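Long-range contact in transaminase (PDB 5G2Q), which probably transfers amino groups between amines or amino acids and carbonyl acceptors, as a pyridoxal-phosphate-dependent class-III aminotransferase: residues L265-E270 / I293-K298. Residues are numbered along the deposited sequence; the frame is centred on the assembly and turned at random.
Sequences LWISDE and IITMGK. With PDA (2-[(3-hydroxy-2-methyl-5-phosphonooxymethyl-pyridin-4-ylmethyl)-amino]-propionic acid), chain R.
Neighbouring parallel strands of the seven-stranded sheet in the PLP-binding aminotransferase fold, 265-269 and 293-296, pair side by side and bring their C-terminal ends to the cofactor site, where Asp269 and Thr295 touch through their side chains. The two short segments run in nearly the same sense, 21° between their axes, with Ile267 beside Ile293, Ser268 beside Ile294 and Asp269 beside Thr295. Backbone bonds bear this out: Ser268 N reaches Ile293 O at 2.9 Å, and Thr295 N reaches Ser268 O at 3.2 Å. On the face shared with Asp269, Ile267 CG1 lies 4.0 Å from Ile293 CB. On the face of Ser268 and Ile294, Ile294 CG2 packs 3.8 Å from CB of Glu270, just beyond the strand; Ser268 OG donates to Glu270 OE2, while Thr273 and Gly283 hold OE1.

CG of Asp269 stands opposite the backbone N (chi1 -176°), which carries the carboxylate past the strand end to the pyridine: OD2 lies 2.8 Å from PDA N1 and is hydrogen-bonded to His149. OD1 receives Thr295 OG1 at 2.8 Å, from well above the carboxylate plane (65°), and Val271 N. Replacing Asp269 by an alanine is likely to leave N1 without its partner and the Thr295 hydroxyl without this acceptor. Lys298, probably the family's Schiff-base lysine, brings NZ beside the ligand's N. The OD1 bonds are consistent with a second shell fixing the carboxylate's rotation against the pyridine nitrogen.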
loop_
_atom_site.group_PDB
_atom_site.type_symbol
_atom_site.label_atom_id
_atom_site.label_comp_id
_atom_site.label_asym_id
_atom_site.label_seq_id
_atom_site.Cartn_x
_atom_site.Cartn_y
_atom_site.Cartn_z
ATOM N N LEU F 265 2.029 18.328 12.632
ATOM C CA LEU F 265 0.982 19.292 12.353
ATOM C C LEU F 265 -0.352 18.901 12.950
ATOM O O LEU F 265 -0.600 17.724 13.187
ATOM C CB LEU F 265 0.815 19.480 10.843
ATOM C CG LEU F 265 2.022 20.035 10.102
ATOM C CD1 LEU F 265 1.657 20.066 8.640
ATOM C CD2 LEU F 265 2.456 21.403 10.597
ATOM N N TRP F 266 -1.216 19.872 13.205
ATOM C CA TRP F 266 -2.551 19.507 13.597
ATOM C C TRP F 266 -3.506 20.036 12.591
ATOM O O TRP F 266 -3.539 21.244 12.322
ATOM C CB TRP F 266 -2.896 19.959 15.036
ATOM C CG TRP F 266 -4.369 19.771 15.380
ATOM C CD1 TRP F 266 -5.166 18.716 15.030
ATOM C CD2 TRP F 266 -5.201 20.667 16.113
ATOM N NE1 TRP F 266 -6.439 18.907 15.492
ATOM C CE2 TRP F 266 -6.490 20.102 16.154
ATOM C CE3 TRP F 266 -4.986 21.893 16.729
ATOM C CZ2 TRP F 266 -7.568 20.723 16.803
ATOM C CZ3 TRP F 266 -6.059 22.515 17.364
ATOM C CH2 TRP F 266 -7.331 21.922 17.405
ATOM N N ILE F 267 -4.271 19.127 11.993
ATOM C CA ILE F 267 -5.356 19.539 11.090
ATOM C C ILE F 267 -6.691 19.447 11.881
ATOM O O ILE F 267 -7.067 18.371 12.341
ATOM C CB ILE F 267 -5.433 18.653 9.825
ATOM C CG1 ILE F 267 -4.129 18.685 9.040
ATOM C CG2 ILE F 267 -6.626 19.034 8.959
ATOM C CD1 ILE F 267 -4.013 17.565 8.025
ATOM N N SER F 268 -7.384 20.575 12.049
ATOM C CA SER F 268 -8.751 20.562 12.593
ATOM C C SER F 268 -9.733 20.418 11.435
ATOM O O SER F 268 -9.901 21.340 10.634
ATOM C CB SER F 268 -9.045 21.837 13.411
ATOM O OG SER F 268 -10.304 21.760 14.031
ATOM N N ASP F 269 -10.360 19.253 11.311
ATOM C CA ASP F 269 -11.405 19.097 10.303
ATOM C C ASP F 269 -12.708 19.828 10.721
ATOM O O ASP F 269 -13.515 19.318 11.491
ATOM C CB ASP F 269 -11.622 17.617 9.987
ATOM C CG ASP F 269 -12.627 17.405 8.884
ATOM O OD1 ASP F 269 -13.262 18.404 8.453
ATOM O OD2 ASP F 269 -12.784 16.243 8.455
ATOM N N GLU F 270 -12.891 21.047 10.226
ATOM C CA GLU F 270 -13.973 21.899 10.667
ATOM C C GLU F 270 -15.148 21.918 9.683
ATOM O O GLU F 270 -15.987 22.848 9.697
ATOM C CB GLU F 270 -13.463 23.321 10.960
ATOM C CG GLU F 270 -12.518 23.451 12.157
ATOM C CD GLU F 270 -13.253 23.522 13.506
ATOM O OE1 GLU F 270 -14.508 23.636 13.520
ATOM O OE2 GLU F 270 -12.561 23.446 14.562
ATOM N N ILE F 293 -3.805 23.732 10.167
ATOM C CA ILE F 293 -4.616 23.685 8.951
ATOM C C ILE F 293 -6.069 23.430 9.358
ATOM O O ILE F 293 -6.308 22.640 10.270
ATOM C CB ILE F 293 -4.195 22.536 8.023
ATOM C CG1 ILE F 293 -2.814 22.773 7.362
ATOM C CG2 ILE F 293 -5.207 22.336 6.910
ATOM C CD1 ILE F 293 -2.110 21.492 6.942
ATOM N N ILE F 294 -7.030 24.089 8.697
ATOM C CA ILE F 294 -8.477 23.857 8.907
ATOM C C ILE F 294 -9.082 23.351 7.585
ATOM O O ILE F 294 -8.749 23.882 6.513
ATOM C CB ILE F 294 -9.184 25.190 9.285
ATOM C CG1 ILE F 294 -8.892 25.631 10.716
ATOM C CG2 ILE F 294 -10.692 25.163 9.025
ATOM C CD1 ILE F 294 -9.227 27.105 10.920
ATOM N N THR F 295 -9.969 22.356 7.640
ATOM C CA THR F 295 -10.740 21.978 6.448
ATOM C C THR F 295 -12.177 22.453 6.604
ATOM O O THR F 295 -12.721 22.396 7.692
ATOM C CB THR F 295 -10.706 20.462 6.176
ATOM O OG1 THR F 295 -11.120 19.744 7.335
ATOM C CG2 THR F 295 -9.323 20.005 5.828
ATOM N N MET F 296 -12.778 22.934 5.525
ATOM C CA MET F 296 -14.082 23.597 5.554
ATOM C C MET F 296 -15.022 23.155 4.438
ATOM O O MET F 296 -14.582 22.707 3.368
ATOM C CB MET F 296 -13.924 25.096 5.389
ATOM C CG MET F 296 -13.387 25.831 6.584
ATOM S SD MET F 296 -12.816 27.388 5.912
ATOM C CE MET F 296 -12.420 28.262 7.423
ATOM N N GLY F 297 -16.325 23.352 4.682
ATOM C CA GLY F 297 -17.398 22.861 3.818
ATOM C C GLY F 297 -18.741 23.168 4.486
ATOM O O GLY F 297 -18.829 24.084 5.309
ATOM N N LYS F 298 -19.779 22.439 4.095
ATOM C CA LYS F 298 -21.111 22.624 4.654
ATOM C C LYS F 298 -21.511 24.093 4.956
ATOM O O LYS F 298 -21.996 24.850 4.106
ATOM C CB LYS F 298 -21.210 21.771 5.941
ATOM C CG LYS F 298 -21.271 20.272 5.692
ATOM C CD LYS F 298 -21.269 19.500 7.012
ATOM C CE LYS F 298 -20.964 18.015 6.867
ATOM N NZ LYS F 298 -21.927 17.315 5.964
HETATM N N PDA R . -20.123 14.739 6.395
HETATM N N1 PDA R . -15.293 16.208 7.152
HETATM C C2 PDA R . -16.289 16.156 8.044
HETATM C C2A PDA R . -15.944 16.388 9.491
HETATM C C3 PDA R . -17.680 15.880 7.567
HETATM O O3A PDA R . -18.721 15.853 8.456
HETATM C C4 PDA R . -17.900 15.687 6.202
HETATM C C4A PDA R . -19.277 15.409 5.705
HETATM C C5 PDA R . -16.793 15.751 5.329
HETATM C C5A PDA R . -16.894 15.539 3.831
HETATM O OP4 PDA R . -17.603 16.626 3.220
HETATM P P PDA R . -18.452 16.382 1.872
HETATM O OP1 PDA R . -17.501 15.938 0.721
HETATM O OP2 PDA R . -19.101 17.691 1.415
HETATM O OP3 PDA R . -19.476 15.324 2.148
HETATM C C6 PDA R . -15.520 16.018 5.830
HETATM C CA PDA R . -21.506 14.436 5.959
HETATM C CB PDA R . -21.546 13.439 4.800
HETATM C C PDA R . -22.529 14.098 7.027
HETATM O O PDA R . -23.316 13.130 6.854
HETATM O OXT PDA R . -22.593 14.806 8.062
#